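Local coordinates for Lmo2125 protein (PDB 5TU0) that binds maltose and, as a lipoprotein of the bacterial solute-binding protein 1 family, probably delivers the sugar to a membrane transporter for uptake, at residues T161-S166 with E350-A355; F165-L170 with S268-G273; Y176-E181 with P343-M348; K186-N191 with V379-V384; G194-I199 with T368-A373. The protein carries 2 engineered substitutions. One frame throughout, in Å; residues are numbered along the deposited sequence. Where two conformers were deposited one is given.

Contact 1. Residues T161-S166 with E350-A355; sequences TDFYFS and EVWTGA. With GLC (alpha-D-glucopyranose), chain B.
In Phe163 and Trp352, different first torsions bring two aromatic rings together. Phe163 turns CG opposite its own backbone N (chi1 -178°), which sends the ring out to helix 348-363; Trp352 keeps CG beside its backbone N, and the indole reaches back toward the start of helix 163-172. The rings meet as an offset edge-to-face pair, the edge of Phe163 directed at the face of the six-membered ring of Trp352, with planes at 72°. Their nearest atoms, Phe163 CD2 and Trp352 CZ3, are 3.7 Å apart. Ala355 adds a CH-pi contact, its CB standing over one face of the Phe163 ring 3.8 Å from the centroid. Val351 CG1 touches Phe163 CE2 at 3.9 Å, so one turn of helix 348-363 grips a single ring through three side chains.

This packing lies just behind the sugar site of a solute-binding protein, a family whose two lobes close around the ligand. The neighbouring Tyr164 belongs to that site: its ring offers one face to glucose, with Tyr164 CD1 3.9 Å from GLC C4, while Trp352 CH2 lies at its edge. Asp162 is the N-cap of helix 163-172. Its OD1 accepts from Tyr164 N at 2.9 Å, a bent bond (141°) that meets the carboxylate on its anti side, somewhat out of plane, and its OD2 forms a salt bridge with Lys159.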
# COMPACT_ATOMS: atom_id res chain seq x y z
N THR A 161 -5.91 14.99 2.10
CA THR A 161 -6.13 15.52 0.75
C THR A 161 -5.73 14.47 -0.29
O THR A 161 -6.14 14.55 -1.45
CB THR A 161 -5.34 16.81 0.46
OG1 THR A 161 -3.96 16.61 0.78
CG2 THR A 161 -5.89 17.96 1.27
N ASP A 162 -4.91 13.51 0.13
CA ASP A 162 -4.42 12.44 -0.73
C ASP A 162 -5.38 11.25 -0.56
O ASP A 162 -5.49 10.65 0.52
CB ASP A 162 -2.99 12.08 -0.31
CG ASP A 162 -2.30 11.11 -1.27
OD1 ASP A 162 -2.97 10.22 -1.83
OD2 ASP A 162 -1.06 11.20 -1.40
N PHE A 163 -6.09 10.90 -1.64
CA PHE A 163 -7.04 9.80 -1.59
C PHE A 163 -6.42 8.49 -1.15
O PHE A 163 -7.09 7.67 -0.55
CB PHE A 163 -7.72 9.63 -2.95
CG PHE A 163 -8.74 8.56 -2.98
CD1 PHE A 163 -9.90 8.66 -2.22
CD2 PHE A 163 -8.59 7.45 -3.82
CE1 PHE A 163 -10.86 7.68 -2.26
CE2 PHE A 163 -9.56 6.47 -3.86
CZ PHE A 163 -10.69 6.59 -3.09
N TYR A 164 -5.14 8.28 -1.43
CA TYR A 164 -4.49 7.05 -0.95
C TYR A 164 -4.58 6.93 0.58
O TYR A 164 -4.74 5.84 1.13
CB TYR A 164 -3.04 6.96 -1.43
CG TYR A 164 -2.38 5.69 -1.00
CD1 TYR A 164 -2.55 4.51 -1.71
CD2 TYR A 164 -1.61 5.65 0.16
CE1 TYR A 164 -1.96 3.33 -1.29
CE2 TYR A 164 -1.03 4.49 0.58
CZ TYR A 164 -1.20 3.33 -0.14
OH TYR A 164 -0.60 2.19 0.31
N PHE A 165 -4.45 8.07 1.27
CA PHE A 165 -4.55 8.13 2.72
C PHE A 165 -5.99 8.16 3.24
O PHE A 165 -6.33 7.43 4.17
CB PHE A 165 -3.78 9.36 3.24
CG PHE A 165 -2.30 9.19 3.18
CD1 PHE A 165 -1.62 9.35 2.00
CD2 PHE A 165 -1.58 8.88 4.33
CE1 PHE A 165 -0.24 9.17 1.93
CE2 PHE A 165 -0.20 8.71 4.28
CZ PHE A 165 0.47 8.85 3.09
N SER A 166 -6.84 8.98 2.62
CA SER A 166 -8.20 9.11 3.09
C SER A 166 -9.14 7.98 2.71
O SER A 166 -10.21 7.85 3.33
CB SER A 166 -8.82 10.43 2.63
OG SER A 166 -8.93 10.46 1.22
N GLU A 350 -8.81 6.25 -13.62
CA GLU A 350 -9.70 7.42 -13.67
C GLU A 350 -10.14 7.87 -12.28
O GLU A 350 -10.59 8.99 -12.11
CB GLU A 350 -10.91 7.10 -14.55
CG GLU A 350 -10.51 6.58 -15.93
CD GLU A 350 -9.51 7.48 -16.62
OE1 GLU A 350 -9.73 8.72 -16.65
OE2 GLU A 350 -8.49 6.96 -17.11
N VAL A 351 -9.98 7.02 -11.29
CA VAL A 351 -10.37 7.38 -9.93
C VAL A 351 -9.51 8.50 -9.32
O VAL A 351 -10.04 9.38 -8.66
CB VAL A 351 -10.36 6.13 -9.03
CG1 VAL A 351 -10.63 6.48 -7.56
CG2 VAL A 351 -11.39 5.13 -9.53
N TRP A 352 -8.20 8.47 -9.58
CA TRP A 352 -7.25 9.43 -8.95
C TRP A 352 -7.53 10.93 -9.10
O TRP A 352 -7.66 11.63 -8.09
CB TRP A 352 -5.81 9.09 -9.37
CG TRP A 352 -5.46 7.70 -8.98
CD1 TRP A 352 -5.27 6.64 -9.82
CD2 TRP A 352 -5.32 7.18 -7.65
NE1 TRP A 352 -5.00 5.51 -9.10
CE2 TRP A 352 -5.02 5.81 -7.76
CE3 TRP A 352 -5.39 7.76 -6.37
CZ2 TRP A 352 -4.80 5.00 -6.65
CZ3 TRP A 352 -5.17 6.95 -5.25
CH2 TRP A 352 -4.88 5.58 -5.41
N THR A 353 -7.67 11.42 -10.33
CA THR A 353 -7.96 12.85 -10.52
C THR A 353 -9.32 13.25 -9.96
O THR A 353 -9.45 14.31 -9.33
CB THR A 353 -7.83 13.26 -12.01
OG1 THR A 353 -8.63 12.40 -12.82
CG2 THR A 353 -6.38 13.12 -12.44
N GLY A 354 -10.32 12.38 -10.16
CA GLY A 354 -11.66 12.64 -9.62
C GLY A 354 -11.68 12.65 -8.09
O GLY A 354 -12.36 13.49 -7.47
N ALA A 355 -10.94 11.71 -7.48
CA ALA A 355 -10.87 11.63 -6.02
C ALA A 355 -10.16 12.84 -5.38
O ALA A 355 -10.50 13.21 -4.24
CB ALA A 355 -10.24 10.31 -5.58
C1 GLC B . 2.74 4.08 -1.82
C2 GLC B . 2.00 2.95 -2.54
C3 GLC B . 1.51 3.40 -3.92
C4 GLC B . 0.70 4.68 -3.79
C5 GLC B . 1.53 5.76 -3.10
C6 GLC B . 0.75 7.06 -2.96
O2 GLC B . 2.86 1.81 -2.68
O3 GLC B . 0.73 2.35 -4.51
O4 GLC B . 0.26 5.13 -5.08
O5 GLC B . 1.95 5.29 -1.81
O6 GLC B . 1.39 7.94 -2.02

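Contact 2. Residues F165-L170 with S268-G273; sequences FSYGLL and SPFAGG
Tyr167 and Phe270, the former in one of its two modelled conformers, form the tight aromatic half of this contact. Their rings lie almost parallel, with planes at 7° and centroids 4.3 Å apart, in an offset stack: Tyr167 CD2 sits over one face of Phe270, off its centre, and comes within 3.4 Å of Phe270 CE1. Beside the stack the backbones close in just as firmly. With no side chain on Gly168, its CA lies 3.8 Å from Pro269 CA, and the same Gly168 CA makes a CA-H...O contact of 3.2 Å to Ser268 O. Ser268 N returns a nearly straight hydrogen bond (175°) to Gly168 O, at 3.0 Å.

The loop thus fixed to helix 163-172 runs on into strand 272-278, which pairs with strands 64-68 and 105-121 of the central sheet. In relatives with the periplasmic binding protein fold, connections of this sort join the two lobes, and this one probably does likewise. Packing is looser around the Ser268 side chain, which is partly exposed: its CB stays 4.1 Å from Gly168 O, and in the conformer described, its OG bonds to Glu266 O within its own loop. Phe270 is buried by contrast, and its backbone O accepts from Thr115 OG1.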
# COMPACT_ATOMS: atom_id res chain seq x y z
N PHE A 165 -4.45 8.07 1.27
CA PHE A 165 -4.55 8.13 2.72
C PHE A 165 -5.99 8.16 3.24
O PHE A 165 -6.33 7.43 4.17
CB PHE A 165 -3.78 9.36 3.24
CG PHE A 165 -2.30 9.19 3.18
CD1 PHE A 165 -1.62 9.35 2.00
CD2 PHE A 165 -1.58 8.88 4.33
CE1 PHE A 165 -0.24 9.17 1.93
CE2 PHE A 165 -0.20 8.71 4.28
CZ PHE A 165 0.47 8.85 3.09
N SER A 166 -6.84 8.98 2.62
CA SER A 166 -8.20 9.11 3.09
C SER A 166 -9.14 7.98 2.71
O SER A 166 -10.21 7.85 3.33
CB SER A 166 -8.82 10.43 2.63
OG SER A 166 -8.93 10.46 1.22
N TYR A 167 -8.78 7.16 1.72
CA TYR A 167 -9.68 6.08 1.30
C TYR A 167 -10.16 5.20 2.45
O TYR A 167 -11.35 4.92 2.56
CB TYR A 167 -9.07 5.19 0.22
CG TYR A 167 -9.99 4.02 -0.08
CD1 TYR A 167 -11.23 4.24 -0.67
CD2 TYR A 167 -9.65 2.73 0.28
CE1 TYR A 167 -12.09 3.19 -0.92
CE2 TYR A 167 -10.51 1.68 0.03
CZ TYR A 167 -11.72 1.92 -0.57
OH TYR A 167 -12.59 0.90 -0.82
N GLY A 168 -9.24 4.79 3.32
CA GLY A 168 -9.60 3.96 4.45
C GLY A 168 -10.60 4.55 5.43
O GLY A 168 -11.28 3.82 6.13
N LEU A 169 -10.71 5.88 5.44
CA LEU A 169 -11.68 6.55 6.27
C LEU A 169 -13.06 6.38 5.64
O LEU A 169 -14.02 6.01 6.29
CB LEU A 169 -11.33 8.05 6.38
CG LEU A 169 -12.33 8.98 7.05
CD1 LEU A 169 -12.57 8.56 8.49
CD2 LEU A 169 -11.85 10.42 6.96
N LEU A 170 -13.14 6.69 4.34
CA LEU A 170 -14.41 6.54 3.62
C LEU A 170 -14.86 5.06 3.64
O LEU A 170 -16.04 4.75 3.85
CB LEU A 170 -14.28 7.05 2.18
CG LEU A 170 -14.36 8.56 1.94
CD1 LEU A 170 -13.37 9.36 2.75
CD2 LEU A 170 -14.23 8.81 0.44
N SER A 268 -10.10 1.24 7.06
CA SER A 268 -9.93 0.19 6.05
C SER A 268 -9.10 0.65 4.87
O SER A 268 -9.61 0.85 3.77
CB SER A 268 -11.31 -0.26 5.60
OG SER A 268 -12.06 -0.70 6.72
N PRO A 269 -7.78 0.81 5.08
CA PRO A 269 -6.91 1.32 4.04
C PRO A 269 -6.66 0.33 2.91
O PRO A 269 -7.09 -0.80 3.02
CB PRO A 269 -5.61 1.59 4.79
CG PRO A 269 -5.58 0.51 5.82
CD PRO A 269 -7.01 0.35 6.25
N PHE A 270 -6.01 0.77 1.84
CA PHE A 270 -5.64 -0.15 0.75
C PHE A 270 -4.61 -1.17 1.26
O PHE A 270 -3.70 -0.82 2.01
CB PHE A 270 -5.05 0.58 -0.45
CG PHE A 270 -6.04 1.41 -1.22
CD1 PHE A 270 -7.16 0.82 -1.80
CD2 PHE A 270 -5.85 2.78 -1.39
CE1 PHE A 270 -8.08 1.58 -2.51
CE2 PHE A 270 -6.77 3.54 -2.10
CZ PHE A 270 -7.88 2.93 -2.67
N ALA A 271 -4.78 -2.42 0.85
CA ALA A 271 -3.84 -3.50 1.19
C ALA A 271 -2.79 -3.52 0.08
O ALA A 271 -3.05 -4.00 -1.02
CB ALA A 271 -4.58 -4.84 1.23
N GLY A 272 -1.60 -2.99 0.37
CA GLY A 272 -0.53 -2.90 -0.61
C GLY A 272 0.48 -4.02 -0.43
O GLY A 272 0.30 -4.94 0.39
N GLY A 273 1.54 -3.93 -1.21
CA GLY A 273 2.60 -4.94 -1.14
C GLY A 273 3.18 -5.25 -2.50
O GLY A 273 2.94 -4.52 -3.46

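Contact 3. Residues Y176-E181 with P343-M348; sequences YVFGDE and PNIPEM
Phe178 fills the middle of this contact, and the loop 343-348 meets it mainly along one side of its rim. Pro343 CB lies near the ring plane, 3.7 Å from Phe178 CD2. Farther round the edge, the peptide joining Glu347 to Met348 meets the ring in its plane, with Glu347 O 3.7 Å from Phe178 CZ. A carbonyl oxygen placed there faces the weakly positive C-H rim rather than the electron-rich face. Ile345 CD1 approaches obliquely, 3.8 Å from Phe178 CD2. The Met348 sulfur is also oblique to the ring, 5.3 Å from SD to centroid, a loose Met-aromatic contact. It is closer to Val177, whose CG1 is 3.9 Å from Met348 SD and also stands over the centre of one face of the neighbouring Phe178 ring. Val177 CB completes the apolar layer against Pro343 CG at 4.0 Å.

Several features hold this shell in place. Ile345 adopts the less common first torsion in which CG1 lies between backbone N and carbonyl carbon (chi1 63°), and the extended chain beyond it carries CD1 to the ring. Ile345 to Met348 form a type I turn closed by Met348 N to Ile345 O, 3.1 Å, which presents the Glu347-Met348 peptide to the ring. Outside the contact, Val177 and Gly179 make backbone bonds to Gly189 and Asp187 respectively, Asn344 ND2 bonds to Thr101 O, and Val351 touches both Val177 and Phe178. The arrangement is that of a buried aromatic side chain set with one side of its rim against a proline-containing loop, whose type I turn leads into helix 348-363.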
# COMPACT_ATOMS: atom_id res chain seq x y z
N TYR A 176 -16.69 2.60 -0.95
CA TYR A 176 -15.86 1.68 -1.74
C TYR A 176 -15.57 2.34 -3.08
O TYR A 176 -16.29 3.24 -3.50
CB TYR A 176 -16.54 0.30 -1.92
CG TYR A 176 -17.90 0.36 -2.60
CD1 TYR A 176 -18.01 0.27 -3.98
CD2 TYR A 176 -19.07 0.51 -1.85
CE1 TYR A 176 -19.24 0.31 -4.60
CE2 TYR A 176 -20.31 0.58 -2.47
CZ TYR A 176 -20.39 0.47 -3.85
OH TYR A 176 -21.59 0.54 -4.48
N VAL A 177 -14.51 1.90 -3.75
CA VAL A 177 -14.18 2.44 -5.07
C VAL A 177 -15.11 1.83 -6.14
O VAL A 177 -15.93 2.55 -6.71
CB VAL A 177 -12.71 2.18 -5.44
CG1 VAL A 177 -12.44 2.73 -6.83
CG2 VAL A 177 -11.78 2.81 -4.40
N PHE A 178 -14.94 0.53 -6.40
CA PHE A 178 -15.77 -0.20 -7.36
C PHE A 178 -16.49 -1.39 -6.69
O PHE A 178 -15.91 -2.09 -5.87
CB PHE A 178 -14.94 -0.74 -8.54
CG PHE A 178 -14.24 0.31 -9.36
CD1 PHE A 178 -14.92 1.43 -9.82
CD2 PHE A 178 -12.92 0.14 -9.73
CE1 PHE A 178 -14.28 2.38 -10.61
CE2 PHE A 178 -12.27 1.09 -10.51
CZ PHE A 178 -12.95 2.20 -10.95
N GLY A 179 -17.75 -1.61 -7.05
CA GLY A 179 -18.54 -2.73 -6.52
C GLY A 179 -18.03 -4.10 -6.99
O GLY A 179 -17.06 -4.17 -7.74
N ASP A 180 -18.69 -5.16 -6.54
CA ASP A 180 -18.29 -6.54 -6.82
C ASP A 180 -16.81 -6.74 -6.45
O ASP A 180 -16.00 -7.18 -7.27
CB ASP A 180 -18.57 -6.94 -8.28
CG ASP A 180 -20.05 -6.87 -8.64
OD1 ASP A 180 -20.90 -6.72 -7.73
OD2 ASP A 180 -20.38 -6.96 -9.85
N GLU A 181 -16.47 -6.37 -5.22
CA GLU A 181 -15.10 -6.49 -4.68
C GLU A 181 -14.02 -5.85 -5.58
O GLU A 181 -12.94 -6.41 -5.78
CB GLU A 181 -14.75 -7.95 -4.35
CG GLU A 181 -15.60 -8.54 -3.23
CD GLU A 181 -15.24 -9.99 -2.88
OE1 GLU A 181 -14.21 -10.52 -3.37
OE2 GLU A 181 -16.01 -10.60 -2.10
N PRO A 343 -8.44 -1.76 -6.35
CA PRO A 343 -8.81 -2.39 -7.64
C PRO A 343 -7.64 -2.38 -8.60
O PRO A 343 -6.90 -1.38 -8.67
CB PRO A 343 -9.94 -1.48 -8.16
CG PRO A 343 -10.53 -0.87 -6.92
CD PRO A 343 -9.38 -0.68 -5.98
N ASN A 344 -7.44 -3.49 -9.33
CA ASN A 344 -6.33 -3.61 -10.28
C ASN A 344 -6.80 -3.57 -11.74
O ASN A 344 -6.01 -3.77 -12.66
CB ASN A 344 -5.49 -4.86 -9.98
CG ASN A 344 -6.27 -6.15 -10.16
OD1 ASN A 344 -7.42 -6.16 -10.61
ND2 ASN A 344 -5.64 -7.25 -9.80
N ILE A 345 -8.09 -3.28 -11.94
CA ILE A 345 -8.64 -3.14 -13.27
C ILE A 345 -8.21 -1.78 -13.86
O ILE A 345 -7.95 -0.83 -13.10
CB ILE A 345 -10.18 -3.33 -13.29
CG1 ILE A 345 -10.90 -2.26 -12.46
CG2 ILE A 345 -10.54 -4.73 -12.79
CD1 ILE A 345 -12.41 -2.30 -12.62
N PRO A 346 -8.16 -1.68 -15.19
CA PRO A 346 -7.70 -0.45 -15.86
C PRO A 346 -8.40 0.83 -15.44
O PRO A 346 -7.75 1.88 -15.31
CB PRO A 346 -7.99 -0.73 -17.34
CG PRO A 346 -7.91 -2.20 -17.45
CD PRO A 346 -8.56 -2.70 -16.19
N GLU A 347 -9.71 0.74 -15.21
CA GLU A 347 -10.52 1.92 -14.89
C GLU A 347 -10.09 2.63 -13.59
O GLU A 347 -10.54 3.74 -13.33
CB GLU A 347 -12.01 1.56 -14.83
CG GLU A 347 -12.65 1.14 -16.17
CD GLU A 347 -12.45 -0.31 -16.59
OE1 GLU A 347 -11.68 -1.07 -15.96
OE2 GLU A 347 -13.11 -0.67 -17.60
N MET A 348 -9.26 1.99 -12.78
CA MET A 348 -8.76 2.60 -11.53
C MET A 348 -7.97 3.87 -11.85
O MET A 348 -7.93 4.81 -11.05
CB MET A 348 -7.89 1.60 -10.75
CG MET A 348 -7.44 2.11 -9.39
SD MET A 348 -8.81 2.38 -8.26
CE MET A 348 -8.03 3.49 -7.05

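Contact 4. Residues K186-N191 with V379-V384; sequences KDIGLN and VIEDNV
Ile188 points its side chain at Ile380 and Glu381, packing the short, weakly bonded strand 187-189 against the long C-terminal helix 369-387. The Ile188 chain runs on extended from CG1, which is set opposite the carbonyl carbon (chi1 -63°), and this delivers CD1 to the helix surface. There it crosses Ile380 at a slant and meets its CG2 branch, 3.7 Å from Ile188 CD1. The same methyl touches the aliphatic part of Glu381, with CG at 3.8 Å from Ile188 CD1, so the terminal carbon of one isoleucine rests on two successive residues of the helix. Leu190 comes in deeper, a more distant neighbour whose CD1 is 4.3 Å from Ile380 CD1; its other contacts include Val351 and Leu358 of helix 348-363.

At the exposed end, Lys186 behaves differently. Its CB starts away from the helix, but bends at chi2 and chi3 (-52° and -70°) swing the chain round so that it passes Val384 in the opposite direction and ends with NZ beside it. The nearest atoms there are Lys186 NZ and Val384 CG1. No direct hydrogen bond joins the two segments; water does so instead, near the C-terminal end of the helix, where backbone carbonyls would tend to attract a positive charge. A second water is weakly held by NZ near Val384 O. The firmer one accepts from Lys186 NZ at 2.6 Å and donates to Glu381 O at 3.0 Å.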
# COMPACT_ATOMS: atom_id res chain seq x y z
N LYS A 186 -18.67 0.17 -13.23
CA LYS A 186 -19.94 0.90 -13.42
C LYS A 186 -20.67 1.08 -12.09
O LYS A 186 -21.77 1.65 -12.06
CB LYS A 186 -20.85 0.20 -14.43
CG LYS A 186 -20.18 -0.29 -15.71
CD LYS A 186 -19.35 0.75 -16.46
CE LYS A 186 -20.21 1.82 -17.12
NZ LYS A 186 -19.38 2.67 -18.04
N ASP A 187 -20.09 0.57 -11.00
CA ASP A 187 -20.65 0.71 -9.67
C ASP A 187 -19.61 1.40 -8.78
O ASP A 187 -18.76 0.74 -8.18
CB ASP A 187 -21.04 -0.67 -9.10
CG ASP A 187 -21.54 -0.61 -7.64
OD1 ASP A 187 -21.68 0.51 -7.08
OD2 ASP A 187 -21.78 -1.68 -7.05
N ILE A 188 -19.69 2.73 -8.72
CA ILE A 188 -18.77 3.55 -7.92
C ILE A 188 -19.39 3.90 -6.57
O ILE A 188 -20.51 4.43 -6.51
CB ILE A 188 -18.34 4.81 -8.68
CG1 ILE A 188 -17.58 4.39 -9.94
CG2 ILE A 188 -17.47 5.72 -7.81
CD1 ILE A 188 -17.36 5.51 -10.93
N GLY A 189 -18.67 3.57 -5.50
CA GLY A 189 -19.15 3.76 -4.14
C GLY A 189 -18.63 4.98 -3.39
O GLY A 189 -18.88 5.12 -2.21
N LEU A 190 -17.94 5.88 -4.09
CA LEU A 190 -17.33 7.08 -3.46
C LEU A 190 -18.29 8.21 -3.15
O LEU A 190 -17.89 9.20 -2.52
CB LEU A 190 -16.16 7.59 -4.30
CG LEU A 190 -15.03 6.58 -4.48
CD1 LEU A 190 -13.96 7.13 -5.42
CD2 LEU A 190 -14.41 6.14 -3.16
N ASN A 191 -19.55 8.07 -3.55
CA ASN A 191 -20.56 9.07 -3.20
C ASN A 191 -21.75 8.42 -2.51
O ASN A 191 -22.84 9.01 -2.46
CB ASN A 191 -21.00 9.87 -4.43
CG ASN A 191 -21.69 9.02 -5.47
OD1 ASN A 191 -21.45 7.83 -5.56
ND2 ASN A 191 -22.54 9.63 -6.26
N VAL A 379 -17.44 12.96 -12.71
CA VAL A 379 -16.20 13.12 -13.50
C VAL A 379 -15.60 11.75 -13.80
O VAL A 379 -15.22 11.45 -14.93
CB VAL A 379 -15.16 14.00 -12.76
CG1 VAL A 379 -13.79 13.93 -13.41
CG2 VAL A 379 -15.63 15.45 -12.69
N ILE A 380 -15.52 10.91 -12.77
CA ILE A 380 -14.92 9.58 -12.92
C ILE A 380 -15.73 8.72 -13.90
O ILE A 380 -15.17 8.13 -14.82
CB ILE A 380 -14.80 8.90 -11.54
CG1 ILE A 380 -13.86 9.71 -10.62
CG2 ILE A 380 -14.28 7.47 -11.69
CD1 ILE A 380 -13.86 9.24 -9.18
N GLU A 381 -17.05 8.67 -13.70
CA GLU A 381 -17.99 7.92 -14.53
C GLU A 381 -17.89 8.28 -16.00
O GLU A 381 -17.88 7.40 -16.87
CB GLU A 381 -19.44 8.20 -14.12
CG GLU A 381 -19.87 7.55 -12.84
CD GLU A 381 -21.29 7.91 -12.44
OE1 GLU A 381 -21.85 8.91 -12.95
OE2 GLU A 381 -21.83 7.18 -11.60
N ASP A 382 -17.82 9.58 -16.25
CA ASP A 382 -17.74 10.08 -17.62
C ASP A 382 -16.41 9.68 -18.24
O ASP A 382 -16.39 9.27 -19.39
CB ASP A 382 -18.00 11.59 -17.69
CG ASP A 382 -19.47 11.94 -17.43
OD1 ASP A 382 -20.31 11.01 -17.32
OD2 ASP A 382 -19.81 13.15 -17.33
N ASN A 383 -15.32 9.78 -17.49
CA ASN A 383 -14.01 9.34 -18.00
C ASN A 383 -13.97 7.84 -18.28
O ASN A 383 -13.40 7.42 -19.28
CB ASN A 383 -12.88 9.73 -17.06
CG ASN A 383 -12.51 11.19 -17.18
OD1 ASN A 383 -12.63 11.79 -18.26
ND2 ASN A 383 -12.03 11.78 -16.09
N VAL A 384 -14.58 7.05 -17.40
CA VAL A 384 -14.65 5.59 -17.59
C VAL A 384 -15.39 5.26 -18.91
O VAL A 384 -14.90 4.47 -19.72
CB VAL A 384 -15.30 4.88 -16.38
CG1 VAL A 384 -15.66 3.44 -16.69
CG2 VAL A 384 -14.40 4.95 -15.16
O HOH W 1 -19.10 4.69 -16.48
O HOH W 2 -16.74 1.99 -19.97

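Contact 5. Residues G194-I199 with T368-A373; sequences GSVEGI and TPQPSA. Engineered in segment 368-373: Pro371 (natural residue Gln).
Val196 and Ile199 on one helix face Pro369 and Ala373 on the other, and apolar contact carries most of the interface. Pro369 CB lies between the two aliphatic residues, 3.8 Å from Ile199 CG2 and 4.0 Å from Val196 CG1. One turn on, Ala373 CB fits against both again: Ile199 CD1 is 3.7 Å away and Val196 CG2 slightly farther, at 4.1 Å. The axes of these short segments come to 9.3 Å of each other at 119° between their N-to-C directions, with the alanine and the proline ring at the interface.

A polar group meets an apolar one at the exposed margin. Gln370 begins pointing away from Val196, but its bend at chi2 (72°) folds the amide back across the valine, where OE1 is 3.6 Å from Val196 CG2. The other amide atom, NE2, is used within its own helix, bonding to Asp374 OD2. No hydrogen bond crosses between the segments.

The contact joins helix 193-208 to the first turn of helix 369-387. Helix 348-363 borders both sides, touching Ile199 through Leu358 and Ala362 and accepting a bond from Ser372 OG at Leu358 O, while Leu170 of helix 163-172 also packs on Ile199.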
# COMPACT_ATOMS: atom_id res chain seq x y z
N GLY A 194 -22.14 6.14 3.18
CA GLY A 194 -20.94 5.89 3.96
C GLY A 194 -19.79 6.80 3.59
O GLY A 194 -19.19 7.45 4.48
N SER A 195 -19.46 6.86 2.29
CA SER A 195 -18.36 7.74 1.84
C SER A 195 -18.60 9.19 2.29
O SER A 195 -17.68 9.87 2.73
CB SER A 195 -18.20 7.73 0.32
OG SER A 195 -17.68 6.51 -0.15
N VAL A 196 -19.83 9.66 2.15
CA VAL A 196 -20.13 11.04 2.51
C VAL A 196 -19.96 11.25 4.02
O VAL A 196 -19.49 12.31 4.44
CB VAL A 196 -21.50 11.50 1.96
CG1 VAL A 196 -21.85 12.88 2.48
CG2 VAL A 196 -21.44 11.49 0.44
N GLU A 197 -20.31 10.25 4.83
CA GLU A 197 -20.05 10.35 6.27
C GLU A 197 -18.55 10.51 6.54
O GLU A 197 -18.14 11.30 7.39
CB GLU A 197 -20.55 9.13 7.04
CG GLU A 197 -22.00 9.14 7.47
CD GLU A 197 -22.35 7.83 8.18
OE1 GLU A 197 -22.62 6.81 7.49
OE2 GLU A 197 -22.34 7.83 9.43
N GLY A 198 -17.75 9.75 5.80
CA GLY A 198 -16.29 9.82 5.93
C GLY A 198 -15.74 11.18 5.51
O GLY A 198 -14.88 11.76 6.21
N ILE A 199 -16.25 11.69 4.38
CA ILE A 199 -15.83 12.98 3.88
C ILE A 199 -16.20 14.05 4.92
O ILE A 199 -15.38 14.93 5.20
CB ILE A 199 -16.46 13.30 2.51
CG1 ILE A 199 -16.01 12.27 1.46
CG2 ILE A 199 -16.02 14.69 2.07
CD1 ILE A 199 -16.77 12.38 0.16
N THR A 368 -20.08 21.49 0.05
CA THR A 368 -20.41 20.60 1.16
C THR A 368 -20.03 19.18 0.71
O THR A 368 -19.85 18.95 -0.49
CB THR A 368 -21.87 20.73 1.59
OG1 THR A 368 -22.72 20.53 0.47
CG2 THR A 368 -22.11 22.11 2.18
N PRO A 369 -19.89 18.24 1.66
CA PRO A 369 -19.46 16.88 1.32
C PRO A 369 -20.27 16.11 0.26
O PRO A 369 -19.67 15.44 -0.59
CB PRO A 369 -19.50 16.17 2.68
CG PRO A 369 -19.16 17.25 3.65
CD PRO A 369 -19.92 18.44 3.12
N GLN A 370 -21.60 16.21 0.30
CA GLN A 370 -22.45 15.48 -0.67
C GLN A 370 -22.19 15.89 -2.16
O GLN A 370 -21.89 15.02 -2.99
CB GLN A 370 -23.94 15.59 -0.30
CG GLN A 370 -24.86 14.74 -1.16
CD GLN A 370 -24.74 13.26 -0.87
OE1 GLN A 370 -24.78 12.85 0.28
NE2 GLN A 370 -24.62 12.45 -1.90
N PRO A 371 -22.32 17.20 -2.50
CA PRO A 371 -22.03 17.60 -3.90
C PRO A 371 -20.57 17.44 -4.27
O PRO A 371 -20.27 17.21 -5.44
CB PRO A 371 -22.43 19.08 -3.94
CG PRO A 371 -22.49 19.52 -2.53
CD PRO A 371 -22.87 18.32 -1.72
N SER A 372 -19.67 17.55 -3.30
CA SER A 372 -18.25 17.35 -3.58
C SER A 372 -18.05 15.93 -4.12
O SER A 372 -17.35 15.71 -5.12
CB SER A 372 -17.42 17.57 -2.33
OG SER A 372 -16.03 17.49 -2.62
N ALA A 373 -18.69 14.97 -3.45
CA ALA A 373 -18.60 13.56 -3.82
C ALA A 373 -19.37 13.26 -5.09
O ALA A 373 -18.87 12.56 -5.96
CB ALA A 373 -19.08 12.69 -2.68

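How the contacts relate
Contacts 1, 2 and 3 are buried and built round aromatic rings, a pair in each of the first two and a single one in contact 3, whereas contacts 4 and 5 are partly exposed and largely aliphatic. Helix 163-172 serves both contact 1, nearest the sugar, and contact 2, nearest the middle of the chain; Phe163 and Tyr164 of the former also pack on Phe270 of the latter. Contact 3 adjoins both through Val177. Helix 369-387 is shared by contacts 4 and 5, its far end bridged by water and its first turn packed through direct apolar contact. Direct hydrogen bonding across the segments occurs in contact 2 alone. Between contacts, Gly189 O and Ser195 OG, probably hydrogen-bonded, tie contact 4 to contact 5.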